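Local atomic coordinates of RTX toxin RtxA (Vibrio vulnificus MO6-24/O, PDB entry 6IMP), a protein that belongs to the MARTX toxin family of virulence factors and here contributes an alpha/beta-hydrolase-fold effector domain, probably a hydrolase whose substrate remains unspecified. Residues S110-Q115 with A132-G137; D204-S209 with I252-D257; Q152-M157 with A185-Y190. One frame throughout, in Å; residues are numbered along the deposited sequence.

Interaction 1 (S110-Q115 with A132-G137); sequences SSAEEQ and AVNLRG
Ala112 and Asn134 are where the two backbones come closest, with 5.4 Å between their CA atoms. The first turn of helix 112-124 arrives here beside the chain just as it leaves strand 129-133, and no backbone-to-backbone bond joins the two segments. The link is instead the side-chain amide of Asn134. Its CG stands anti to the carbonyl carbon (chi1 -78°), which lays the amide across toward the start of the helix. There OD1 accepts from the backbone N of Ala112 at 2.8 Å, an almost straight bond with an N-H...O angle of 169°. The donor sits somewhat tilted from the carbonyl plane of the amide. The methyl group of Ala112 leans on the same amide, with CB 3.8 Å from Asn134 CG. The two segments belong to a beta-alpha-beta unit of the alpha/beta hydrolase core: helix 112-124 connects strand 101-105 to its parallel neighbour 129-133, and its start meets the end of that strand. At the other end of the amide, ND2 of Asn134 donates to OE1 of Glu113 at 2.9 Å, meeting the syn lone pair of the carboxylate and keeping close to the amide's own plane. A bend at chi2 (66°) brings the Glu113 carboxylate back over this spot, its plane turned from that of the amide. The same ND2 also bonds to Thr80 O on strand 78-84, so the buried amide is held by partners at both its oxygen and its nitrogen. Next to it, Ser111 N-caps the helix through a weak OG bond to Glu114 N, while its OG bonds to Lys49 O.

Interaction 2 (D204-S209 with I252-D257); sequences DRPMPS and ILLLTD
Leu254 carries its CG anti to the backbone N (chi1 170°), which swings the branch CD1 across to Pro206. There CD1 meets the CG and CD corner of the proline ring, 3.5 Å from Pro206 CG and 3.7 Å from Pro206 CD, the two side chains running at about a right angle. Arg205 is placed by a different turn: its CG lies anti to the carbonyl carbon, and the CB and CG methylenes pass over the end of strand 252-256, CG coming within 3.7 Å of Leu255 O. The chain then bends at chi3 (-81°) and folds back along its own segment. Its guanidinium reaches Asp204 side-on in a two-pronged salt bridge, NE bonding OD1 at 2.7 Å and NH2 bonding OD2 at 3.0 Å. Both oxygens lie near the guanidinium plane, while the nitrogens approach from out of the carboxylate plane. Asp204 OD2 also takes a bond from His175 NE2, and Arg205 NH2 one to Ser291 OG, so this buried ion pair is tied to its surroundings at both ends. Between the backbones a single bond crosses, Arg205 N to Leu255 O at 2.7 Å. It belongs to the parallel bridge of Asp204 with Leu255. One residue further on, Asp257 lies with its OD1 4.2 Å from Arg205 CB, its side chain also touching His288. In alpha/beta hydrolases the loops following such parallel strands commonly carry catalytic residues; Asp257, just after strand 252-256 and beside His288, is consistent with the acid of a Ser-His-Asp triad.

Interaction 3 (Q152-M157 with A185-Y190); sequences QDARTM and ADLARY
Helices 147-164 and 180-192 lie together over strand 101-105 of the alpha/beta hydrolase sheet, and Arg155 of the first bridges to Tyr190 and Asp186 of the second. Over these segments the axes come within 9.4 Å at a signed crossing angle of -57°. Deep in the groove, Leu187 pushes CD1 against the backbone of the other helix, 3.5 Å from Ala154 O, and 4.2 Å from Ala154 CB. Further out, a bend at chi2 carries Arg155 over one face of Tyr190: its CD sits squarely above the ring at 3.5 Å from the centroid, a CH-pi contact. The guanidinium continues from there and stacks flat on the CB side of the ring, planes 11° apart and centres 4.7 Å apart. Its edge points at Asp186, where NH2 makes a long salt bridge of 3.4 Å to OD1, its hydrogen bond weak. Asp186 OD2 in turn forms a salt bridge with Arg189 NH2, at 3.6 Å, completing an Arg155-Asp186-Arg189 salt-bridge network. One carboxylate is thus shared by two arginines, one on each oxygen, which probably favours its charged form, while the tyrosine face gives the Arg155 guanidinium a flat surface that restricts its tilt.

In the fold
Along the chain, interaction 1 closes first, interaction 3 follows and interaction 2 comes last. Interactions 1 and 3 have centres 15 Å apart and touch directly: Arg136 NE makes a salt bridge to Asp153 OD2 at 2.9 Å, and Met157 packs against Val133 and Leu135, helix 147-164 being the next helix after strand 129-133. Interaction 2 stands apart, its centre 19 Å from interaction 1 and 17 Å from interaction 3, but its strand 252-256 belongs to the same sheet as strand 129-133. Helix 180-192 of interaction 3 begins at the likely nucleophile elbow around Ser178, whose backbone bonds to Asp204 and Met207, which places interaction 2 beside the probable active-site end of the sheet.

Interaction 1 (S110-Q115 with A132-G137)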
loop_
_atom_site.group_PDB
_atom_site.type_symbol
_atom_site.label_atom_id
_atom_site.label_comp_id
_atom_site.label_asym_id
_atom_site.label_seq_id
_atom_site.Cartn_x
_atom_site.Cartn_y
_atom_site.Cartn_z
ATOM N N SER A 110 -8.703 -6.468 -3.017
ATOM C CA SER A 110 -9.781 -5.543 -3.413
ATOM C C SER A 110 -9.200 -4.263 -3.953
ATOM O O SER A 110 -8.057 -3.929 -3.640
ATOM C CB SER A 110 -10.693 -5.210 -2.224
ATOM O OG SER A 110 -9.944 -4.716 -1.123
ATOM N N SER A 111 -10.018 -3.516 -4.694
ATOM C CA SER A 111 -9.602 -2.229 -5.286
ATOM C C SER A 111 -9.148 -1.262 -4.233
ATOM O O SER A 111 -9.604 -1.314 -3.096
ATOM C CB SER A 111 -10.755 -1.575 -6.056
ATOM O OG SER A 111 -11.903 -1.416 -5.231
ATOM N N ALA A 112 -8.276 -0.347 -4.624
ATOM C CA ALA A 112 -7.839 0.733 -3.732
ATOM C C ALA A 112 -9.023 1.609 -3.307
ATOM O O ALA A 112 -9.073 2.116 -2.177
ATOM C CB ALA A 112 -6.783 1.580 -4.418
ATOM N N GLU A 113 -9.975 1.774 -4.223
ATOM C CA GLU A 113 -11.184 2.556 -3.964
ATOM C C GLU A 113 -11.813 2.106 -2.646
ATOM O O GLU A 113 -11.943 2.885 -1.706
ATOM C CB GLU A 113 -12.183 2.393 -5.120
ATOM C CG GLU A 113 -11.926 3.313 -6.316
ATOM C CD GLU A 113 -10.626 3.018 -7.049
ATOM O OE1 GLU A 113 -10.304 1.820 -7.243
ATOM O OE2 GLU A 113 -9.927 3.987 -7.434
ATOM N N GLU A 114 -12.110 0.819 -2.574
ATOM C CA GLU A 114 -12.683 0.218 -1.386
ATOM C C GLU A 114 -11.773 0.415 -0.188
ATOM O O GLU A 114 -12.220 0.832 0.869
ATOM C CB GLU A 114 -12.901 -1.282 -1.599
ATOM C CG GLU A 114 -13.874 -1.636 -2.711
ATOM C CD GLU A 114 -15.271 -1.110 -2.457
ATOM O OE1 GLU A 114 -15.792 -1.281 -1.336
ATOM O OE2 GLU A 114 -15.851 -0.511 -3.385
ATOM N N GLN A 115 -10.490 0.120 -0.361
ATOM C CA GLN A 115 -9.561 0.096 0.762
ATOM C C GLN A 115 -9.301 1.492 1.313
ATOM O O GLN A 115 -9.064 1.651 2.498
ATOM C CB GLN A 115 -8.242 -0.586 0.364
ATOM C CG GLN A 115 -8.377 -2.092 0.107
ATOM C CD GLN A 115 -7.052 -2.784 -0.183
ATOM O OE1 GLN A 115 -6.059 -2.542 0.494
ATOM N NE2 GLN A 115 -7.048 -3.680 -1.174
ATOM N N ALA A 132 -4.383 8.071 -3.786
ATOM C CA ALA A 132 -4.949 6.724 -3.696
ATOM C C ALA A 132 -5.111 6.078 -5.065
ATOM O O ALA A 132 -6.176 6.182 -5.697
ATOM C CB ALA A 132 -6.280 6.765 -2.975
ATOM N N VAL A 133 -4.064 5.365 -5.476
ATOM C CA VAL A 133 -3.939 4.813 -6.828
ATOM C C VAL A 133 -3.772 3.296 -6.787
ATOM O O VAL A 133 -2.988 2.761 -5.993
ATOM C CB VAL A 133 -2.740 5.439 -7.552
ATOM C CG1 VAL A 133 -2.528 4.810 -8.919
ATOM C CG2 VAL A 133 -2.959 6.933 -7.686
ATOM N N ASN A 134 -4.536 2.612 -7.635
ATOM C CA ASN A 134 -4.401 1.166 -7.815
ATOM C C ASN A 134 -3.048 0.784 -8.415
ATOM O O ASN A 134 -2.628 1.315 -9.438
ATOM C CB ASN A 134 -5.488 0.640 -8.750
ATOM C CG ASN A 134 -6.827 0.506 -8.078
ATOM O OD1 ASN A 134 -6.990 -0.256 -7.131
ATOM N ND2 ASN A 134 -7.808 1.221 -8.591
ATOM N N LEU A 135 -2.421 -0.209 -7.813
ATOM C CA LEU A 135 -1.315 -0.926 -8.431
ATOM C C LEU A 135 -1.818 -1.673 -9.657
ATOM O O LEU A 135 -3.025 -1.919 -9.788
ATOM C CB LEU A 135 -0.747 -1.924 -7.440
ATOM C CG LEU A 135 -0.336 -1.293 -6.112
ATOM C CD1 LEU A 135 -0.273 -2.334 -5.011
ATOM C CD2 LEU A 135 0.995 -0.582 -6.285
ATOM N N ARG A 136 -0.907 -2.058 -10.546
ATOM C CA ARG A 136 -1.299 -2.843 -11.719
ATOM C C ARG A 136 -2.181 -4.040 -11.338
ATOM O O ARG A 136 -1.872 -4.775 -10.402
ATOM C CB ARG A 136 -0.080 -3.353 -12.471
ATOM C CG ARG A 136 0.687 -4.433 -11.739
ATOM C CD ARG A 136 1.939 -4.782 -12.493
ATOM N NE ARG A 136 2.901 -3.689 -12.474
ATOM C CZ ARG A 136 4.022 -3.677 -13.181
ATOM N NH1 ARG A 136 4.840 -2.636 -13.104
ATOM N NH2 ARG A 136 4.349 -4.723 -13.936
ATOM N N GLY A 137 -3.278 -4.213 -12.069
ATOM C CA GLY A 137 -4.147 -5.385 -11.918
ATOM C C GLY A 137 -5.257 -5.178 -10.908
ATOM O O GLY A 137 -6.105 -6.058 -10.713
#

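Interaction 2 (D204-S209 with I252-D257)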
loop_
_atom_site.group_PDB
_atom_site.type_symbol
_atom_site.label_atom_id
_atom_site.label_comp_id
_atom_site.label_asym_id
_atom_site.label_seq_id
_atom_site.Cartn_x
_atom_site.Cartn_y
_atom_site.Cartn_z
ATOM N N ASP A 204 0.969 0.253 8.173
ATOM C CA ASP A 204 -0.382 0.059 8.723
ATOM C C ASP A 204 -0.766 -1.410 8.617
ATOM O O ASP A 204 -1.082 -1.881 7.540
ATOM C CB ASP A 204 -1.402 0.943 7.955
ATOM C CG ASP A 204 -2.860 0.734 8.412
ATOM O OD1 ASP A 204 -3.082 0.074 9.460
ATOM O OD2 ASP A 204 -3.790 1.243 7.724
ATOM N N ARG A 205 -0.762 -2.120 9.739
ATOM C CA ARG A 205 -1.208 -3.527 9.769
ATOM C C ARG A 205 -0.517 -4.329 8.655
ATOM O O ARG A 205 -1.181 -4.992 7.855
ATOM C CB ARG A 205 -2.731 -3.623 9.613
ATOM C CG ARG A 205 -3.519 -2.913 10.704
ATOM C CD ARG A 205 -4.987 -2.719 10.316
ATOM N NE ARG A 205 -5.189 -1.557 9.449
ATOM C CZ ARG A 205 -6.331 -1.239 8.835
ATOM N NH1 ARG A 205 -7.417 -1.981 9.000
ATOM N NH2 ARG A 205 -6.380 -0.182 8.031
ATOM N N PRO A 206 0.822 -4.254 8.595
ATOM C CA PRO A 206 1.604 -4.779 7.497
ATOM C C PRO A 206 1.481 -6.271 7.271
ATOM O O PRO A 206 1.157 -7.029 8.189
ATOM C CB PRO A 206 3.034 -4.488 7.939
ATOM C CG PRO A 206 2.955 -4.585 9.407
ATOM C CD PRO A 206 1.706 -3.822 9.685
ATOM N N MET A 207 1.840 -6.668 6.053
ATOM C CA MET A 207 2.227 -8.039 5.734
ATOM C C MET A 207 3.721 -8.082 5.958
ATOM O O MET A 207 4.451 -7.386 5.264
ATOM C CB MET A 207 1.936 -8.313 4.263
ATOM C CG MET A 207 2.701 -9.475 3.669
ATOM S SD MET A 207 2.417 -9.605 1.902
ATOM C CE MET A 207 0.711 -10.144 1.852
ATOM N N PRO A 208 4.193 -8.864 6.944
ATOM C CA PRO A 208 5.625 -8.772 7.190
ATOM C C PRO A 208 6.406 -9.510 6.150
ATOM O O PRO A 208 7.565 -9.203 5.910
ATOM C CB PRO A 208 5.781 -9.471 8.523
ATOM C CG PRO A 208 4.751 -10.548 8.468
ATOM C CD PRO A 208 3.564 -9.889 7.806
ATOM N N SER A 209 5.753 -10.500 5.563
ATOM C CA SER A 209 6.290 -11.322 4.503
ATOM C C SER A 209 5.073 -12.043 3.947
ATOM O O SER A 209 4.108 -12.288 4.660
ATOM C CB SER A 209 7.332 -12.314 5.050
ATOM O OG SER A 209 6.723 -13.487 5.571
ATOM N N ILE A 252 9.412 5.289 11.351
ATOM C CA ILE A 252 8.542 4.169 11.014
ATOM C C ILE A 252 7.524 3.943 12.140
ATOM O O ILE A 252 7.820 3.264 13.118
ATOM C CB ILE A 252 9.379 2.879 10.812
ATOM C CG1 ILE A 252 10.398 3.102 9.695
ATOM C CG2 ILE A 252 8.483 1.667 10.516
ATOM C CD1 ILE A 252 11.443 2.011 9.587
ATOM N N LEU A 253 6.328 4.502 12.008
ATOM C CA LEU A 253 5.221 4.066 12.858
ATOM C C LEU A 253 4.790 2.685 12.407
ATOM O O LEU A 253 4.783 2.385 11.220
ATOM C CB LEU A 253 4.033 5.031 12.801
ATOM C CG LEU A 253 2.842 4.701 13.738
ATOM C CD1 LEU A 253 3.250 4.666 15.204
ATOM C CD2 LEU A 253 1.698 5.687 13.550
ATOM N N LEU A 254 4.434 1.845 13.358
ATOM C CA LEU A 254 4.008 0.499 13.045
ATOM C C LEU A 254 2.809 0.110 13.917
ATOM O O LEU A 254 2.952 -0.175 15.110
ATOM C CB LEU A 254 5.179 -0.467 13.235
ATOM C CG LEU A 254 4.889 -1.975 13.187
ATOM C CD1 LEU A 254 4.297 -2.393 11.851
ATOM C CD2 LEU A 254 6.164 -2.757 13.471
ATOM N N LEU A 255 1.627 0.102 13.313
ATOM C CA LEU A 255 0.419 -0.308 14.013
ATOM C C LEU A 255 -0.038 -1.666 13.520
ATOM O O LEU A 255 -0.358 -1.833 12.350
ATOM C CB LEU A 255 -0.677 0.734 13.815
ATOM C CG LEU A 255 -0.254 2.195 14.046
ATOM C CD1 LEU A 255 -1.480 3.085 14.073
ATOM C CD2 LEU A 255 0.529 2.382 15.329
ATOM N N THR A 256 -0.054 -2.638 14.419
ATOM C CA THR A 256 -0.437 -4.003 14.066
ATOM C C THR A 256 -1.827 -4.355 14.570
ATOM O O THR A 256 -2.286 -3.803 15.557
ATOM C CB THR A 256 0.545 -5.022 14.654
ATOM O OG1 THR A 256 0.399 -5.071 16.078
ATOM C CG2 THR A 256 1.963 -4.643 14.313
ATOM N N ASP A 257 -2.453 -5.332 13.919
ATOM C CA ASP A 257 -3.817 -5.773 14.267
ATOM C C ASP A 257 -3.787 -6.827 15.378
ATOM O O ASP A 257 -2.715 -7.236 15.810
ATOM C CB ASP A 257 -4.558 -6.302 13.029
ATOM C CG ASP A 257 -3.767 -7.353 12.270
ATOM O OD1 ASP A 257 -2.579 -7.101 11.949
ATOM O OD2 ASP A 257 -4.342 -8.416 11.972
#

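Interaction 3 (Q152-M157 with A185-Y190)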
loop_
_atom_site.group_PDB
_atom_site.type_symbol
_atom_site.label_atom_id
_atom_site.label_comp_id
_atom_site.label_asym_id
_atom_site.label_seq_id
_atom_site.Cartn_x
_atom_site.Cartn_y
_atom_site.Cartn_z
ATOM N N GLN A 152 7.490 -1.064 -8.572
ATOM C CA GLN A 152 7.655 -0.057 -9.615
ATOM C C GLN A 152 6.492 0.930 -9.643
ATOM O O GLN A 152 6.698 2.152 -9.597
ATOM C CB GLN A 152 7.829 -0.730 -10.976
ATOM C CG GLN A 152 9.264 -1.162 -11.231
ATOM C CD GLN A 152 10.173 0.012 -11.555
ATOM O OE1 GLN A 152 9.722 1.065 -12.052
ATOM N NE2 GLN A 152 11.460 -0.156 -11.280
ATOM N N ASP A 153 5.275 0.388 -9.652
ATOM C CA ASP A 153 4.060 1.203 -9.627
ATOM C C ASP A 153 4.055 2.152 -8.424
ATOM O O ASP A 153 3.566 3.273 -8.508
ATOM C CB ASP A 153 2.825 0.306 -9.603
ATOM C CG ASP A 153 2.696 -0.555 -10.855
ATOM O OD1 ASP A 153 3.376 -0.262 -11.862
ATOM O OD2 ASP A 153 1.912 -1.530 -10.829
ATOM N N ALA A 154 4.648 1.713 -7.319
ATOM C CA ALA A 154 4.829 2.575 -6.164
ATOM C C ALA A 154 5.635 3.832 -6.507
ATOM O O ALA A 154 5.378 4.913 -5.980
ATOM C CB ALA A 154 5.502 1.805 -5.048
ATOM N N ARG A 155 6.596 3.684 -7.407
ATOM C CA ARG A 155 7.523 4.766 -7.723
ATOM C C ARG A 155 6.891 5.734 -8.704
ATOM O O ARG A 155 7.136 6.946 -8.650
ATOM C CB ARG A 155 8.814 4.211 -8.309
ATOM C CG ARG A 155 9.305 2.941 -7.631
ATOM C CD ARG A 155 10.795 2.999 -7.402
ATOM N NE ARG A 155 11.302 1.859 -6.646
ATOM C CZ ARG A 155 12.135 0.934 -7.122
ATOM N NH1 ARG A 155 12.535 0.968 -8.391
ATOM N NH2 ARG A 155 12.573 -0.044 -6.325
ATOM N N THR A 156 6.103 5.192 -9.627
ATOM C CA THR A 156 5.275 6.014 -10.486
ATOM C C THR A 156 4.477 6.944 -9.609
ATOM O O THR A 156 4.544 8.165 -9.753
ATOM C CB THR A 156 4.307 5.159 -11.308
ATOM O OG1 THR A 156 5.056 4.267 -12.131
ATOM C CG2 THR A 156 3.407 6.037 -12.185
ATOM N N MET A 157 3.764 6.347 -8.660
ATOM C CA MET A 157 2.881 7.083 -7.786
ATOM C C MET A 157 3.662 8.120 -7.023
ATOM O O MET A 157 3.228 9.254 -6.907
ATOM C CB MET A 157 2.202 6.143 -6.809
ATOM C CG MET A 157 1.101 5.318 -7.423
ATOM S SD MET A 157 0.593 4.107 -6.206
ATOM C CE MET A 157 0.218 2.698 -7.238
ATOM N N ALA A 185 7.646 -0.037 2.197
ATOM C CA ALA A 185 9.020 -0.123 2.674
ATOM C C ALA A 185 10.005 0.037 1.527
ATOM O O ALA A 185 10.930 0.824 1.638
ATOM C CB ALA A 185 9.270 -1.427 3.425
ATOM N N ASP A 186 9.787 -0.663 0.414
ATOM C CA ASP A 186 10.684 -0.530 -0.747
ATOM C C ASP A 186 10.682 0.900 -1.318
ATOM O O ASP A 186 11.744 1.441 -1.649
ATOM C CB ASP A 186 10.363 -1.549 -1.849
ATOM C CG ASP A 186 11.562 -1.815 -2.782
ATOM O OD1 ASP A 186 12.377 -0.894 -3.027
ATOM O OD2 ASP A 186 11.695 -2.958 -3.264
ATOM N N LEU A 187 9.512 1.518 -1.409
ATOM C CA LEU A 187 9.450 2.908 -1.845
ATOM C C LEU A 187 10.284 3.770 -0.904
ATOM O O LEU A 187 11.166 4.508 -1.337
ATOM C CB LEU A 187 8.013 3.422 -1.894
ATOM C CG LEU A 187 7.850 4.806 -2.542
ATOM C CD1 LEU A 187 8.283 4.795 -3.996
ATOM C CD2 LEU A 187 6.410 5.276 -2.448
ATOM N N ALA A 188 10.045 3.630 0.393
ATOM C CA ALA A 188 10.749 4.446 1.372
ATOM C C ALA A 188 12.257 4.377 1.119
ATOM O O ALA A 188 12.938 5.399 1.121
ATOM C CB ALA A 188 10.416 3.997 2.789
ATOM N N ARG A 189 12.750 3.170 0.842
ATOM C CA ARG A 189 14.168 2.945 0.558
ATOM C C ARG A 189 14.588 3.729 -0.674
ATOM O O ARG A 189 15.414 4.646 -0.589
ATOM C CB ARG A 189 14.449 1.449 0.348
ATOM C CG ARG A 189 15.874 1.124 -0.069
ATOM C CD ARG A 189 16.207 -0.333 0.209
ATOM N NE ARG A 189 15.555 -1.251 -0.733
ATOM C CZ ARG A 189 15.390 -2.562 -0.533
ATOM N NH1 ARG A 189 15.798 -3.141 0.591
ATOM N NH2 ARG A 189 14.781 -3.298 -1.452
ATOM N N TYR A 190 13.967 3.402 -1.802
ATOM C CA TYR A 190 14.275 4.060 -3.058
ATOM C C TYR A 190 14.295 5.600 -2.945
ATOM O O TYR A 190 15.149 6.242 -3.547
ATOM C CB TYR A 190 13.310 3.595 -4.158
ATOM C CG TYR A 190 13.164 4.553 -5.314
ATOM C CD1 TYR A 190 12.228 5.562 -5.272
ATOM C CD2 TYR A 190 13.957 4.447 -6.442
ATOM C CE1 TYR A 190 12.074 6.449 -6.325
ATOM C CE2 TYR A 190 13.823 5.338 -7.500
ATOM C CZ TYR A 190 12.873 6.336 -7.436
ATOM O OH TYR A 190 12.707 7.230 -8.469
#